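Local coordinates for protein endonuclease IV (Thermus thermophilus, PDB 3AAM) that cleaves DNA at abasic sites during base excision repair, leaving a 3'-hydroxyl and a 5'-terminal sugar phosphate, as a metal-dependent TIM-barrel enzyme, at residues 94-108 with 125-139. Numbering follows the deposited sequence.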
loop_
_atom_site.group_PDB
_atom_site.type_symbol
_atom_site.label_atom_id
_atom_site.label_comp_id
_atom_site.label_asym_id
_atom_site.label_seq_id
_atom_site.Cartn_x
_atom_site.Cartn_y
_atom_site.Cartn_z
ATOM N N LEU A 94 -12.513 -3.523 -3.062
ATOM C CA LEU A 94 -12.430 -4.929 -2.677
ATOM C C LEU A 94 -13.120 -5.850 -3.682
ATOM O O LEU A 94 -12.615 -6.927 -3.990
ATOM C CB LEU A 94 -13.036 -5.116 -1.287
ATOM C CG LEU A 94 -12.252 -4.468 -0.144
ATOM C CD1 LEU A 94 -13.113 -4.372 1.103
ATOM C CD2 LEU A 94 -10.995 -5.277 0.128
ATOM N N GLU A 95 -14.277 -5.420 -4.177
ATOM C CA GLU A 95 -15.037 -6.192 -5.151
ATOM C C GLU A 95 -14.260 -6.299 -6.464
ATOM O O GLU A 95 -14.200 -7.369 -7.076
ATOM C CB GLU A 95 -16.401 -5.535 -5.383
ATOM C CG GLU A 95 -17.356 -5.683 -4.200
ATOM C CD GLU A 95 -18.417 -4.598 -4.151
ATOM O OE1 GLU A 95 -18.652 -3.936 -5.182
ATOM O OE2 GLU A 95 -19.026 -4.412 -3.072
ATOM N N LYS A 96 -13.657 -5.189 -6.884
ATOM C CA LYS A 96 -12.880 -5.170 -8.116
ATOM C C LYS A 96 -11.647 -6.058 -7.941
ATOM O O LYS A 96 -11.282 -6.814 -8.841
ATOM C CB LYS A 96 -12.476 -3.729 -8.464
ATOM C CG LYS A 96 -13.655 -2.821 -8.847
ATOM C CD LYS A 96 -14.165 -3.138 -10.247
ATOM C CE LYS A 96 -15.573 -2.588 -10.504
ATOM N NZ LYS A 96 -15.701 -1.110 -10.360
ATOM N N ALA A 97 -11.015 -5.978 -6.774
ATOM C CA ALA A 97 -9.840 -6.798 -6.505
ATOM C C ALA A 97 -10.203 -8.283 -6.572
ATOM O O ALA A 97 -9.450 -9.093 -7.117
ATOM C CB ALA A 97 -9.263 -6.459 -5.131
ATOM N N ALA A 98 -11.357 -8.642 -6.020
ATOM C CA ALA A 98 -11.790 -10.037 -6.039
ATOM C C ALA A 98 -11.965 -10.520 -7.477
ATOM O O ALA A 98 -11.545 -11.622 -7.826
ATOM C CB ALA A 98 -13.096 -10.201 -5.265
ATOM N N LEU A 99 -12.585 -9.691 -8.308
ATOM C CA LEU A 99 -12.799 -10.049 -9.704
ATOM C C LEU A 99 -11.476 -10.235 -10.434
ATOM O O LEU A 99 -11.309 -11.173 -11.216
ATOM C CB LEU A 99 -13.619 -8.967 -10.410
ATOM C CG LEU A 99 -15.115 -8.906 -10.102
ATOM C CD1 LEU A 99 -15.716 -7.656 -10.722
ATOM C CD2 LEU A 99 -15.795 -10.155 -10.647
ATOM N N LEU A 100 -10.530 -9.343 -10.170
ATOM C CA LEU A 100 -9.231 -9.404 -10.823
ATOM C C LEU A 100 -8.284 -10.451 -10.254
ATOM O O LEU A 100 -7.285 -10.785 -10.880
ATOM C CB LEU A 100 -8.561 -8.030 -10.767
ATOM C CG LEU A 100 -9.248 -6.943 -11.601
ATOM C CD1 LEU A 100 -8.614 -5.590 -11.320
ATOM C CD2 LEU A 100 -9.133 -7.300 -13.079
ATOM N N GLY A 101 -8.594 -10.970 -9.072
ATOM C CA GLY A 101 -7.724 -11.954 -8.458
ATOM C C GLY A 101 -6.566 -11.284 -7.738
ATOM O O GLY A 101 -5.541 -11.913 -7.472
ATOM N N VAL A 102 -6.722 -9.994 -7.446
ATOM C CA VAL A 102 -5.702 -9.227 -6.732
ATOM C C VAL A 102 -5.836 -9.594 -5.256
ATOM O O VAL A 102 -6.909 -9.453 -4.675
ATOM C CB VAL A 102 -5.916 -7.711 -6.925
ATOM C CG1 VAL A 102 -4.981 -6.929 -6.013
ATOM C CG2 VAL A 102 -5.660 -7.332 -8.384
ATOM N N GLU A 103 -4.748 -10.054 -4.647
ATOM C CA GLU A 103 -4.801 -10.488 -3.256
ATOM C C GLU A 103 -4.879 -9.417 -2.176
ATOM O O GLU A 103 -5.347 -9.703 -1.075
ATOM C CB GLU A 103 -3.615 -11.410 -2.953
ATOM C CG GLU A 103 -3.713 -12.107 -1.598
ATOM C CD GLU A 103 -2.592 -13.099 -1.364
ATOM O OE1 GLU A 103 -2.445 -14.038 -2.175
ATOM O OE2 GLU A 103 -1.857 -12.943 -0.367
ATOM N N TYR A 104 -4.447 -8.196 -2.473
ATOM C CA TYR A 104 -4.466 -7.140 -1.462
ATOM C C TYR A 104 -5.047 -5.799 -1.888
ATOM O O TYR A 104 -4.889 -5.371 -3.028
ATOM C CB TYR A 104 -3.045 -6.874 -0.947
ATOM C CG TYR A 104 -2.379 -8.057 -0.290
ATOM C CD1 TYR A 104 -2.859 -8.569 0.912
ATOM C CD2 TYR A 104 -1.283 -8.680 -0.884
ATOM C CE1 TYR A 104 -2.267 -9.681 1.510
ATOM C CE2 TYR A 104 -0.683 -9.792 -0.295
ATOM C CZ TYR A 104 -1.182 -10.285 0.900
ATOM O OH TYR A 104 -0.609 -11.394 1.481
ATOM N N VAL A 105 -5.716 -5.148 -0.942
ATOM C CA VAL A 105 -6.269 -3.810 -1.128
ATOM C C VAL A 105 -5.726 -3.042 0.075
ATOM O O VAL A 105 -5.848 -3.500 1.208
ATOM C CB VAL A 105 -7.818 -3.792 -1.084
ATOM C CG1 VAL A 105 -8.324 -2.351 -1.031
ATOM C CG2 VAL A 105 -8.375 -4.492 -2.307
ATOM N N VAL A 106 -5.108 -1.891 -0.168
ATOM C CA VAL A 106 -4.540 -1.099 0.918
ATOM C C VAL A 106 -5.204 0.270 1.000
ATOM O O VAL A 106 -5.481 0.901 -0.023
ATOM C CB VAL A 106 -3.001 -0.953 0.735
ATOM C CG1 VAL A 106 -2.690 -0.268 -0.586
ATOM C CG2 VAL A 106 -2.405 -0.186 1.898
ATOM N N VAL A 107 -5.457 0.724 2.223
ATOM C CA VAL A 107 -6.122 1.999 2.446
ATOM C C VAL A 107 -5.521 2.719 3.638
ATOM O O VAL A 107 -5.015 2.079 4.556
ATOM C CB VAL A 107 -7.632 1.767 2.725
ATOM C CG1 VAL A 107 -7.802 0.903 3.963
ATOM C CG2 VAL A 107 -8.353 3.099 2.895
ATOM N N HIS A 108 -5.546 4.049 3.621
ATOM C CA HIS A 108 -5.045 4.768 4.779
ATOM C C HIS A 108 -6.223 4.781 5.760
ATOM O O HIS A 108 -7.382 4.769 5.346
ATOM C CB HIS A 108 -4.546 6.183 4.407
ATOM C CG HIS A 108 -5.572 7.071 3.771
ATOM N ND1 HIS A 108 -5.275 8.352 3.353
ATOM C CD2 HIS A 108 -6.879 6.876 3.478
ATOM C CE1 HIS A 108 -6.355 8.908 2.833
ATOM N NE2 HIS A 108 -7.343 8.033 2.898
ATOM N N LEU A 125 -15.757 -4.508 4.190
ATOM C CA LEU A 125 -15.531 -5.932 3.963
ATOM C C LEU A 125 -16.862 -6.666 3.858
ATOM O O LEU A 125 -17.035 -7.539 3.009
ATOM C CB LEU A 125 -14.705 -6.525 5.108
ATOM C CG LEU A 125 -13.208 -6.207 5.093
ATOM C CD1 LEU A 125 -12.555 -6.686 6.377
ATOM C CD2 LEU A 125 -12.571 -6.877 3.893
ATOM N N ARG A 126 -17.804 -6.304 4.722
ATOM C CA ARG A 126 -19.112 -6.946 4.714
ATOM C C ARG A 126 -19.880 -6.610 3.439
ATOM O O ARG A 126 -20.464 -7.490 2.805
ATOM C CB ARG A 126 -19.913 -6.525 5.943
ATOM C CG ARG A 126 -21.147 -7.371 6.178
ATOM C CD ARG A 126 -21.754 -7.099 7.541
ATOM N NE ARG A 126 -22.855 -8.014 7.828
ATOM C CZ ARG A 126 -22.727 -9.332 7.938
ATOM N NH1 ARG A 126 -21.540 -9.907 7.786
ATOM N NH2 ARG A 126 -23.788 -10.082 8.199
ATOM N N LEU A 127 -19.877 -5.339 3.055
ATOM C CA LEU A 127 -20.567 -4.936 1.838
ATOM C C LEU A 127 -20.008 -5.676 0.631
ATOM O O LEU A 127 -20.752 -6.093 -0.252
ATOM C CB LEU A 127 -20.431 -3.428 1.609
ATOM C CG LEU A 127 -21.269 -2.499 2.485
ATOM C CD1 LEU A 127 -21.008 -1.051 2.104
ATOM C CD2 LEU A 127 -22.739 -2.834 2.299
ATOM N N ALA A 128 -18.693 -5.844 0.598
ATOM C CA ALA A 128 -18.047 -6.522 -0.520
ATOM C C ALA A 128 -18.194 -8.035 -0.451
ATOM O O ALA A 128 -17.855 -8.737 -1.403
ATOM C CB ALA A 128 -16.572 -6.143 -0.571
ATOM N N GLY A 129 -18.702 -8.537 0.671
ATOM C CA GLY A 129 -18.864 -9.971 0.826
ATOM C C GLY A 129 -17.536 -10.672 0.629
ATOM O O GLY A 129 -17.469 -11.771 0.082
ATOM N N VAL A 130 -16.469 -10.022 1.077
ATOM C CA VAL A 130 -15.127 -10.568 0.943
ATOM C C VAL A 130 -14.866 -11.709 1.919
ATOM O O VAL A 130 -15.275 -11.657 3.081
ATOM C CB VAL A 130 -14.055 -9.477 1.174
ATOM C CG1 VAL A 130 -12.662 -10.078 1.081
ATOM C CG2 VAL A 130 -14.216 -8.368 0.148
ATOM N N ARG A 131 -14.191 -12.744 1.430
ATOM C CA ARG A 131 -13.840 -13.882 2.262
ATOM C C ARG A 131 -12.383 -13.752 2.681
ATOM O O ARG A 131 -11.942 -12.669 3.062
ATOM C CB ARG A 131 -14.072 -15.203 1.512
ATOM C CG ARG A 131 -15.540 -15.608 1.422
ATOM C CD ARG A 131 -16.274 -15.230 2.708
ATOM N NE ARG A 131 -15.466 -15.545 3.884
ATOM C CZ ARG A 131 -15.606 -14.966 5.074
ATOM N NH1 ARG A 131 -16.534 -14.033 5.260
ATOM N NH2 ARG A 131 -14.803 -15.306 6.075
ATOM N N SER A 132 -11.634 -14.844 2.612
ATOM C CA SER A 132 -10.229 -14.805 2.994
ATOM C C SER A 132 -9.412 -14.066 1.938
ATOM O O SER A 132 -8.246 -13.743 2.151
ATOM C CB SER A 132 -9.695 -16.228 3.170
ATOM O OG SER A 132 -10.413 -16.911 4.181
ATOM N N ARG A 133 -10.046 -13.787 0.803
ATOM C CA ARG A 133 -9.393 -13.097 -0.300
ATOM C C ARG A 133 -10.417 -12.199 -0.994
ATOM O O ARG A 133 -11.532 -12.631 -1.282
ATOM C CB ARG A 133 -8.850 -14.130 -1.290
ATOM C CG ARG A 133 -7.944 -13.578 -2.371
ATOM C CD ARG A 133 -7.717 -14.626 -3.452
ATOM N NE ARG A 133 -6.771 -14.183 -4.471
ATOM C CZ ARG A 133 -5.455 -14.151 -4.304
ATOM N NH1 ARG A 133 -4.923 -14.542 -3.154
ATOM N NH2 ARG A 133 -4.670 -13.727 -5.286
ATOM N N PRO A 134 -10.055 -10.935 -1.272
ATOM C CA PRO A 134 -8.766 -10.304 -0.978
ATOM C C PRO A 134 -8.632 -9.888 0.480
ATOM O O PRO A 134 -9.601 -9.900 1.236
ATOM C CB PRO A 134 -8.759 -9.103 -1.914
ATOM C CG PRO A 134 -10.188 -8.695 -1.908
ATOM C CD PRO A 134 -10.913 -10.020 -2.046
ATOM N N VAL A 135 -7.416 -9.520 0.863
ATOM C CA VAL A 135 -7.138 -9.081 2.222
ATOM C C VAL A 135 -7.003 -7.560 2.252
ATOM O O VAL A 135 -6.287 -6.979 1.439
ATOM C CB VAL A 135 -5.824 -9.698 2.745
ATOM C CG1 VAL A 135 -5.521 -9.174 4.146
ATOM C CG2 VAL A 135 -5.931 -11.223 2.752
ATOM N N LEU A 136 -7.698 -6.921 3.187
ATOM C CA LEU A 136 -7.634 -5.470 3.332
ATOM C C LEU A 136 -6.487 -5.110 4.270
ATOM O O LEU A 136 -6.378 -5.655 5.369
ATOM C CB LEU A 136 -8.957 -4.933 3.888
ATOM C CG LEU A 136 -9.058 -3.425 4.147
ATOM C CD1 LEU A 136 -8.839 -2.633 2.864
ATOM C CD2 LEU A 136 -10.440 -3.119 4.720
ATOM N N LEU A 137 -5.636 -4.193 3.820
ATOM C CA LEU A 137 -4.482 -3.749 4.585
ATOM C C LEU A 137 -4.658 -2.303 5.014
ATOM O O LEU A 137 -5.079 -1.466 4.218
ATOM C CB LEU A 137 -3.215 -3.849 3.734
ATOM C CG LEU A 137 -2.881 -5.205 3.124
ATOM C CD1 LEU A 137 -1.590 -5.111 2.324
ATOM C CD2 LEU A 137 -2.756 -6.234 4.237
ATOM N N VAL A 138 -4.345 -2.012 6.272
ATOM C CA VAL A 138 -4.439 -0.645 6.771
ATOM C C VAL A 138 -3.012 -0.144 6.944
ATOM O O VAL A 138 -2.160 -0.855 7.477
ATOM C CB VAL A 138 -5.188 -0.567 8.126
ATOM C CG1 VAL A 138 -6.649 -0.939 7.925
ATOM C CG2 VAL A 138 -4.543 -1.491 9.146
ATOM N N GLU A 139 -2.751 1.073 6.480
ATOM C CA GLU A 139 -1.412 1.646 6.571
ATOM C C GLU A 139 -1.216 2.449 7.842
ATOM O O GLU A 139 -2.166 2.998 8.393
ATOM C CB GLU A 139 -1.146 2.599 5.395
ATOM C CG GLU A 139 -1.834 2.246 4.088
ATOM C CD GLU A 139 -1.658 3.320 3.013
ATOM O OE1 GLU A 139 -1.694 4.529 3.344
ATOM O OE2 GLU A 139 -1.500 2.953 1.830
#
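Pro134, joined to Arg133 by a cis peptide bond, presses its ring into the turn between helix 82-100 and strand 104-107: Pro134 CB lies 3.3 Å from Val102 O, while CG and CD rest on the methyls of Ala97 and Ala98. Arg133, its chain extended from CG to NE, spans that turn from outside. Arg133 NH1 forms a salt bridge to Glu103 OE1 at 2.7 Å, meeting the oxygen on its anti side, with the carboxylate and guanidinium planes 73° apart. NH2 donates to Gly101 O from above that carbonyl's plane; these two hydrogen bonds and Glu103 CB over one face of the guanidinium limit how it can turn. Gly101, with positive phi, is the C-prime residue of the Schellman motif that ends helix 82-100.

Deeper in, Leu94 packs between the helices and the sheet. Its CB meets Ala128 CB and Val130 CG2, and Leu94 CD1 touches Leu125 CD2 at 3.8 Å.

Beyond Pro134, strands 104-107 and 135-139 pair in parallel, laced by five backbone bonds from Val135 N-Glu103 O (2.8 Å) to Glu139 N-Val107 O (3.1 Å). Leu136 CD1 packs against Val105 CG1 and Val107 CG1 on the helix side. On the barrel-interior side, the Tyr104 side chain lies alongside Val135, with Tyr104 CD1 3.7 Å from Val135 CB, and the Leu137 side chain crosses that of Tyr104 obliquely.

Glu139 meets Val106 at about a right angle, tightly packed with Glu139 CG 3.3 Å from Val106 CG2, and ends near the manganese ligand His172. This is a beta-alpha-beta unit of a TIM barrel, whose C-terminal strand ends carry the metal site.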